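Local structure of Afp2 (Serratia entomophila, 6RBN) at residues Gly123-Gly128 and Val259-Gln264; Pro60-Leu63 and Phe67-Ser70. The protein is a sheath protein of the anti-feeding prophage, a contractile injection system, and probably works with Afp3 in the sheath around the inner tube. All coordinates share one frame; numbering follows the deposited sequence.

Interaction 1: Gly123-Gly128 and Val259-Gln264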
ATOM      1  N   GLY C 123      23.527  19.589 -79.199  1.00 78.02           N
ATOM      2  CA  GLY C 123      23.654  20.157 -77.871  1.00 78.02           C
ATOM      3  C   GLY C 123      24.817  19.638 -77.050  1.00 78.02           C
ATOM      4  O   GLY C 123      24.611  19.142 -75.940  1.00 78.02           O
ATOM      5  N   TYR C 124      26.039  19.742 -77.570  1.00 77.20           N
ATOM      6  CA  TYR C 124      27.205  19.168 -76.913  1.00 77.20           C
ATOM      7  C   TYR C 124      28.081  20.181 -76.186  1.00 77.20           C
ATOM      8  O   TYR C 124      29.192  19.820 -75.784  1.00 77.20           O
ATOM      9  CB  TYR C 124      28.044  18.386 -77.913  1.00 77.20           C
ATOM     10  CG  TYR C 124      27.508  17.008 -78.170  1.00 77.20           C
ATOM     11  CD1 TYR C 124      27.736  15.989 -77.260  1.00 77.20           C
ATOM     12  CD2 TYR C 124      26.779  16.722 -79.311  1.00 77.20           C
ATOM     13  CE1 TYR C 124      27.253  14.724 -77.473  1.00 77.20           C
ATOM     14  CE2 TYR C 124      26.293  15.453 -79.536  1.00 77.20           C
ATOM     15  CZ  TYR C 124      26.533  14.457 -78.612  1.00 77.20           C
ATOM     16  OH  TYR C 124      26.049  13.192 -78.829  1.00 77.20           O
ATOM     17  N   ARG C 125      27.614  21.428 -76.028  1.00 73.49           N
ATOM     18  CA  ARG C 125      28.201  22.432 -75.124  1.00 73.49           C
ATOM     19  C   ARG C 125      29.638  22.790 -75.496  1.00 73.49           C
ATOM     20  O   ARG C 125      30.505  22.924 -74.632  1.00 73.49           O
ATOM     21  CB  ARG C 125      28.146  21.976 -73.665  1.00 73.49           C
ATOM     22  CG  ARG C 125      26.786  21.583 -73.141  1.00 73.49           C
ATOM     23  CD  ARG C 125      25.821  22.734 -73.095  1.00 73.49           C
ATOM     24  NE  ARG C 125      24.959  22.802 -74.266  1.00 73.49           N
ATOM     25  CZ  ARG C 125      24.178  23.837 -74.545  1.00 73.49           C
ATOM     26  NH1 ARG C 125      24.165  24.880 -73.736  1.00 73.49           N
ATOM     27  NH2 ARG C 125      23.413  23.831 -75.625  1.00 73.49           N
ATOM     28  N   ILE C 126      29.901  22.929 -76.788  1.00 71.36           N
ATOM     29  CA  ILE C 126      31.230  23.218 -77.272  1.00 71.36           C
ATOM     30  C   ILE C 126      31.295  24.666 -77.745  1.00 71.36           C
ATOM     31  O   ILE C 126      30.288  25.359 -77.838  1.00 71.36           O
ATOM     32  CB  ILE C 126      31.661  22.212 -78.371  1.00 71.36           C
ATOM     33  CG1 ILE C 126      30.518  21.937 -79.353  1.00 71.36           C
ATOM     34  CG2 ILE C 126      32.135  20.922 -77.743  1.00 71.36           C
ATOM     35  CD1 ILE C 126      30.443  22.844 -80.547  1.00 71.36           C
ATOM     36  N   PHE C 127      32.504  25.136 -78.034  1.00 69.60           N
ATOM     37  CA  PHE C 127      32.715  26.476 -78.564  1.00 69.60           C
ATOM     38  C   PHE C 127      33.718  26.385 -79.701  1.00 69.60           C
ATOM     39  O   PHE C 127      34.817  25.858 -79.519  1.00 69.60           O
ATOM     40  CB  PHE C 127      33.220  27.430 -77.480  1.00 69.60           C
ATOM     41  CG  PHE C 127      33.261  28.863 -77.910  1.00 69.60           C
ATOM     42  CD1 PHE C 127      32.101  29.618 -77.946  1.00 69.60           C
ATOM     43  CD2 PHE C 127      34.451  29.458 -78.288  1.00 69.60           C
ATOM     44  CE1 PHE C 127      32.128  30.934 -78.342  1.00 69.60           C
ATOM     45  CE2 PHE C 127      34.482  30.776 -78.688  1.00 69.60           C
ATOM     46  CZ  PHE C 127      33.318  31.512 -78.716  1.00 69.60           C
ATOM     47  N   GLY C 128      33.338  26.891 -80.869  1.00 71.14           N
ATOM     48  CA  GLY C 128      34.175  26.780 -82.046  1.00 71.14           C
ATOM     49  C   GLY C 128      35.074  27.985 -82.254  1.00 71.14           C
ATOM     50  O   GLY C 128      34.715  29.113 -81.948  1.00 71.14           O
ATOM     51  N   VAL C 259      29.223  26.178 -66.697  1.00 66.95           N
ATOM     52  CA  VAL C 259      28.225  25.904 -65.669  1.00 66.95           C
ATOM     53  C   VAL C 259      27.363  24.712 -66.068  1.00 66.95           C
ATOM     54  O   VAL C 259      27.074  23.834 -65.248  1.00 66.95           O
ATOM     55  CB  VAL C 259      27.380  27.167 -65.413  1.00 66.95           C
ATOM     56  CG1 VAL C 259      26.235  26.880 -64.488  1.00 66.95           C
ATOM     57  CG2 VAL C 259      28.231  28.237 -64.806  1.00 66.95           C
ATOM     58  N   GLU C 260      26.968  24.653 -67.342  1.00 67.83           N
ATOM     59  CA  GLU C 260      26.091  23.586 -67.814  1.00 67.83           C
ATOM     60  C   GLU C 260      26.793  22.238 -67.828  1.00 67.83           C
ATOM     61  O   GLU C 260      26.153  21.203 -67.622  1.00 67.83           O
ATOM     62  CB  GLU C 260      25.558  23.940 -69.200  1.00 67.83           C
ATOM     63  CG  GLU C 260      24.501  25.015 -69.139  1.00 67.83           C
ATOM     64  CD  GLU C 260      24.137  25.625 -70.464  1.00 67.83           C
ATOM     65  OE1 GLU C 260      24.811  25.342 -71.469  1.00 67.83           O
ATOM     66  OE2 GLU C 260      23.179  26.414 -70.495  1.00 67.83           O
ATOM     67  N   ARG C 261      28.106  22.225 -68.049  1.00 70.77           N
ATOM     68  CA  ARG C 261      28.825  20.957 -68.017  1.00 70.77           C
ATOM     69  C   ARG C 261      29.123  20.519 -66.591  1.00 70.77           C
ATOM     70  O   ARG C 261      29.029  19.330 -66.274  1.00 70.77           O
ATOM     71  CB  ARG C 261      30.115  21.052 -68.830  1.00 70.77           C
ATOM     72  CG  ARG C 261      29.896  21.126 -70.328  1.00 70.77           C
ATOM     73  CD  ARG C 261      31.204  21.354 -71.061  1.00 70.77           C
ATOM     74  NE  ARG C 261      32.097  20.207 -70.962  1.00 70.77           N
ATOM     75  CZ  ARG C 261      32.118  19.204 -71.832  1.00 70.77           C
ATOM     76  NH1 ARG C 261      31.301  19.212 -72.876  1.00 70.77           N
ATOM     77  NH2 ARG C 261      32.961  18.196 -71.663  1.00 70.77           N
ATOM     78  N   ASP C 262      29.473  21.457 -65.708  1.00 68.90           N
ATOM     79  CA  ASP C 262      29.831  21.075 -64.347  1.00 68.90           C
ATOM     80  C   ASP C 262      28.621  20.742 -63.489  1.00 68.90           C
ATOM     81  O   ASP C 262      28.763  20.006 -62.508  1.00 68.90           O
ATOM     82  CB  ASP C 262      30.642  22.179 -63.677  1.00 68.90           C
ATOM     83  CG  ASP C 262      32.033  22.309 -64.252  1.00 68.90           C
ATOM     84  OD1 ASP C 262      32.576  21.289 -64.723  1.00 68.90           O
ATOM     85  OD2 ASP C 262      32.585  23.427 -64.230  1.00 68.90           O
ATOM     86  N   ILE C 263      27.443  21.269 -63.817  1.00 64.33           N
ATOM     87  CA  ILE C 263      26.242  20.856 -63.102  1.00 64.33           C
ATOM     88  C   ILE C 263      25.811  19.465 -63.545  1.00 64.33           C
ATOM     89  O   ILE C 263      25.458  18.619 -62.714  1.00 64.33           O
ATOM     90  CB  ILE C 263      25.125  21.904 -63.265  1.00 64.33           C
ATOM     91  CG1 ILE C 263      25.451  23.146 -62.440  1.00 64.33           C
ATOM     92  CG2 ILE C 263      23.773  21.366 -62.854  1.00 64.33           C
ATOM     93  CD1 ILE C 263      24.454  24.252 -62.592  1.00 64.33           C
ATOM     94  N   GLN C 264      25.877  19.179 -64.848  1.00 65.76           N
ATOM     95  CA  GLN C 264      25.483  17.849 -65.293  1.00 65.76           C
ATOM     96  C   GLN C 264      26.528  16.793 -64.962  1.00 65.76           C
ATOM     97  O   GLN C 264      26.192  15.611 -64.933  1.00 65.76           O
ATOM     98  CB  GLN C 264      25.189  17.819 -66.793  1.00 65.76           C
ATOM     99  CG  GLN C 264      26.389  17.917 -67.695  1.00 65.76           C
ATOM    100  CD  GLN C 264      26.015  17.808 -69.155  1.00 65.76           C
ATOM    101  OE1 GLN C 264      24.851  17.613 -69.493  1.00 65.76           O
ATOM    102  NE2 GLN C 264      27.005  17.918 -70.029  1.00 65.76           N
TER

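Interaction 2: Pro60-Leu63 and Phe67-Ser70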
ATOM      1  N   PRO C  60      58.229  13.262 -85.090  1.00 92.35           N
ATOM      2  CA  PRO C  60      59.571  13.543 -84.567  1.00 92.35           C
ATOM      3  C   PRO C  60      60.311  14.665 -85.272  1.00 92.35           C
ATOM      4  O   PRO C  60      61.374  15.071 -84.791  1.00 92.35           O
ATOM      5  CB  PRO C  60      60.295  12.207 -84.769  1.00 92.35           C
ATOM      6  CG  PRO C  60      59.632  11.613 -85.949  1.00 92.35           C
ATOM      7  CD  PRO C  60      58.192  12.016 -85.872  1.00 92.35           C
ATOM      8  N   THR C  61      59.794  15.182 -86.382  1.00 93.40           N
ATOM      9  CA  THR C  61      60.483  16.236 -87.104  1.00 93.40           C
ATOM     10  C   THR C  61      59.589  17.464 -87.231  1.00 93.40           C
ATOM     11  O   THR C  61      58.363  17.335 -87.351  1.00 93.40           O
ATOM     12  CB  THR C  61      60.946  15.746 -88.492  1.00 93.40           C
ATOM     13  OG1 THR C  61      61.620  16.803 -89.185  1.00 93.40           O
ATOM     14  CG2 THR C  61      59.788  15.215 -89.333  1.00 93.40           C
ATOM     15  N   PRO C  62      60.164  18.669 -87.146  1.00 91.38           N
ATOM     16  CA  PRO C  62      59.348  19.884 -87.270  1.00 91.38           C
ATOM     17  C   PRO C  62      58.808  20.097 -88.673  1.00 91.38           C
ATOM     18  O   PRO C  62      59.570  20.344 -89.613  1.00 91.38           O
ATOM     19  CB  PRO C  62      60.322  21.000 -86.873  1.00 91.38           C
ATOM     20  CG  PRO C  62      61.351  20.324 -86.044  1.00 91.38           C
ATOM     21  CD  PRO C  62      61.515  18.968 -86.650  1.00 91.38           C
ATOM     22  N   LEU C  63      57.493  20.000 -88.820  1.00 93.61           N
ATOM     23  CA  LEU C  63      56.837  20.191 -90.100  1.00 93.61           C
ATOM     24  C   LEU C  63      56.471  21.663 -90.272  1.00 93.61           C
ATOM     25  O   LEU C  63      56.842  22.521 -89.468  1.00 93.61           O
ATOM     26  CB  LEU C  63      55.609  19.291 -90.198  1.00 93.61           C
ATOM     27  CG  LEU C  63      55.888  17.789 -90.185  1.00 93.61           C
ATOM     28  CD1 LEU C  63      54.589  17.012 -90.122  1.00 93.61           C
ATOM     29  CD2 LEU C  63      56.690  17.392 -91.406  1.00 93.61           C
ATOM     30  N   PHE C  67      48.463  21.754 -88.926  1.00 90.21           N
ATOM     31  CA  PHE C  67      48.179  21.059 -87.676  1.00 90.21           C
ATOM     32  C   PHE C  67      49.383  21.071 -86.749  1.00 90.21           C
ATOM     33  O   PHE C  67      49.216  21.034 -85.526  1.00 90.21           O
ATOM     34  CB  PHE C  67      47.721  19.618 -87.944  1.00 90.21           C
ATOM     35  CG  PHE C  67      48.812  18.696 -88.430  1.00 90.21           C
ATOM     36  CD1 PHE C  67      49.145  18.644 -89.772  1.00 90.21           C
ATOM     37  CD2 PHE C  67      49.464  17.841 -87.550  1.00 90.21           C
ATOM     38  CE1 PHE C  67      50.138  17.795 -90.218  1.00 90.21           C
ATOM     39  CE2 PHE C  67      50.456  16.996 -87.990  1.00 90.21           C
ATOM     40  CZ  PHE C  67      50.792  16.970 -89.326  1.00 90.21           C
ATOM     41  N   TYR C  68      50.594  21.116 -87.304  1.00 87.39           N
ATOM     42  CA  TYR C  68      51.790  21.078 -86.474  1.00 87.39           C
ATOM     43  C   TYR C  68      52.027  22.411 -85.783  1.00 87.39           C
ATOM     44  O   TYR C  68      52.387  22.445 -84.603  1.00 87.39           O
ATOM     45  CB  TYR C  68      53.010  20.700 -87.316  1.00 87.39           C
ATOM     46  CG  TYR C  68      54.266  20.496 -86.501  1.00 87.39           C
ATOM     47  CD1 TYR C  68      54.483  19.307 -85.822  1.00 87.39           C
ATOM     48  CD2 TYR C  68      55.224  21.494 -86.393  1.00 87.39           C
ATOM     49  CE1 TYR C  68      55.621  19.111 -85.075  1.00 87.39           C
ATOM     50  CE2 TYR C  68      56.361  21.311 -85.641  1.00 87.39           C
ATOM     51  CZ  TYR C  68      56.555  20.115 -84.984  1.00 87.39           C
ATOM     52  OH  TYR C  68      57.691  19.923 -84.236  1.00 87.39           O
ATOM     53  N   THR C  69      51.841  23.516 -86.505  1.00 85.17           N
ATOM     54  CA  THR C  69      52.047  24.831 -85.915  1.00 85.17           C
ATOM     55  C   THR C  69      50.938  25.202 -84.947  1.00 85.17           C
ATOM     56  O   THR C  69      51.147  26.065 -84.090  1.00 85.17           O
ATOM     57  CB  THR C  69      52.152  25.886 -87.009  1.00 85.17           C
ATOM     58  OG1 THR C  69      50.923  25.939 -87.736  1.00 85.17           O
ATOM     59  CG2 THR C  69      53.262  25.531 -87.961  1.00 85.17           C
ATOM     60  N   SER C  70      49.769  24.576 -85.064  1.00 81.92           N
ATOM     61  CA  SER C  70      48.711  24.805 -84.091  1.00 81.92           C
ATOM     62  C   SER C  70      49.026  24.125 -82.769  1.00 81.92           C
ATOM     63  O   SER C  70      48.805  24.699 -81.699  1.00 81.92           O
ATOM     64  CB  SER C  70      47.379  24.310 -84.643  1.00 81.92           C
ATOM     65  OG  SER C  70      47.012  25.042 -85.794  1.00 81.92           O
TER

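Interaction 1: Gly123-Gly128 and Val259-Gln264
The helix-to-strand connection within a beta-alpha-beta crossover of the mixed sheet lays Arg125 against Glu260 and Arg261 of helix 250-267. Strand 102-105, helix 112-122 and strand 127-129 form the crossover, and a Schellman motif ends its helix: Gly123, with positive phi, is the C-prime residue, and the amides of Tyr124 and Gly123 bond back to Val119 O and Val120 O. Beyond it Arg125 also takes positive phi, at 62°, and its CB points toward the helix. The contact thus joins the part of the chain assigned to the subtilisin-like sheath family to the part assigned to the sheath C-terminal family. Arg125 folds its chain at chi2 and chi3, curling the guanidinium round to Glu260, whose chain runs extended beyond CG. A salt bridge joins Arg125 NH1 to Glu260 OE1 at the guanidinium edge, with the two planar groups turned 48° apart; the modelled length is too short and the place of NH1 uncertain, so its exact geometry is doubtful. The stronger polar partner of this NH1, as modelled, is Glu14 of an Afp3 chain, a salt bridge subject to the same doubt, and with Arg253 close by each charge is probably moderated by the opposite ones around it. Phe445 of another Afp3 chain packs on Val259, Glu260 and Ile263. The aliphatic stem of Arg261 packs on Arg125, CG lying 3.9 Å from Arg125 CB. A bend at chi3 (68°) turns the Arg261 guanidinium so that its edge faces Tyr124 O while NH2 makes a weak hydrogen bond to Asp98 O. In the plane of that guanidinium, Tyr124 O sits 3.6 Å from Arg261 NH1.

Interaction 2: Pro60-Leu63 and Phe67-Ser70
The backbone N of Leu63 lies over one face of the Tyr68 ring, offset toward the rim and 3.6 Å from Tyr68 CE2. Here the loop between helices 52-58 and 66-75 doubles back over the second helix. Tyr68 holds its CG anti to the backbone N (chi1 -174°), which sends the ring out from the helix and beneath the peptide joining Pro62 to Leu63. Pro62 and Tyr68 run side by side and point the same way; Pro62 CA is 3.5 Å from Tyr68 OH, and Pro62 CB is 4.2 Å from Tyr68 CE2. Nearer the helix, Leu63 CB meets Tyr68 CG at 4.1 Å. Leu63 also crosses Phe67 at a slant, its CD1 branch 3.9 Å from Phe67 CZ. Both rings have further aromatic partners: Phe55 of the preceding helix meets Tyr68 with planes about 30° apart, and Tyr59 packs edge-to-face with Phe67. No conventional hydrogen bond spans the two segments; the Leu63 N-H is directed at the Tyr68 ring, so the loop rests on its helix through van der Waals contact and, probably, a weak electrostatic attraction between amide and aromatic face.

Overall arrangement
Interaction 2 closes before interaction 1 opens along the chain, and the two do not touch: their centres are about 30 Å apart and their nearest atoms about 13 Å. The centre of interaction 1 lies about 11 Å from that of the chain, just before strand 127-129 of the mixed sheet, and the contact ties regions more than 130 residues apart in sequence. Interaction 2 is local, its centre about 21 Å from that of the chain; Phe67 and Ser70 reach the same mixed sheet through strand 30-34. They differ in chemistry and surroundings too: charged groups shared with Afp3 chains at 123-128 and 259-264, uncharged packing that no other protein chain touches at 60-63 and 67-70.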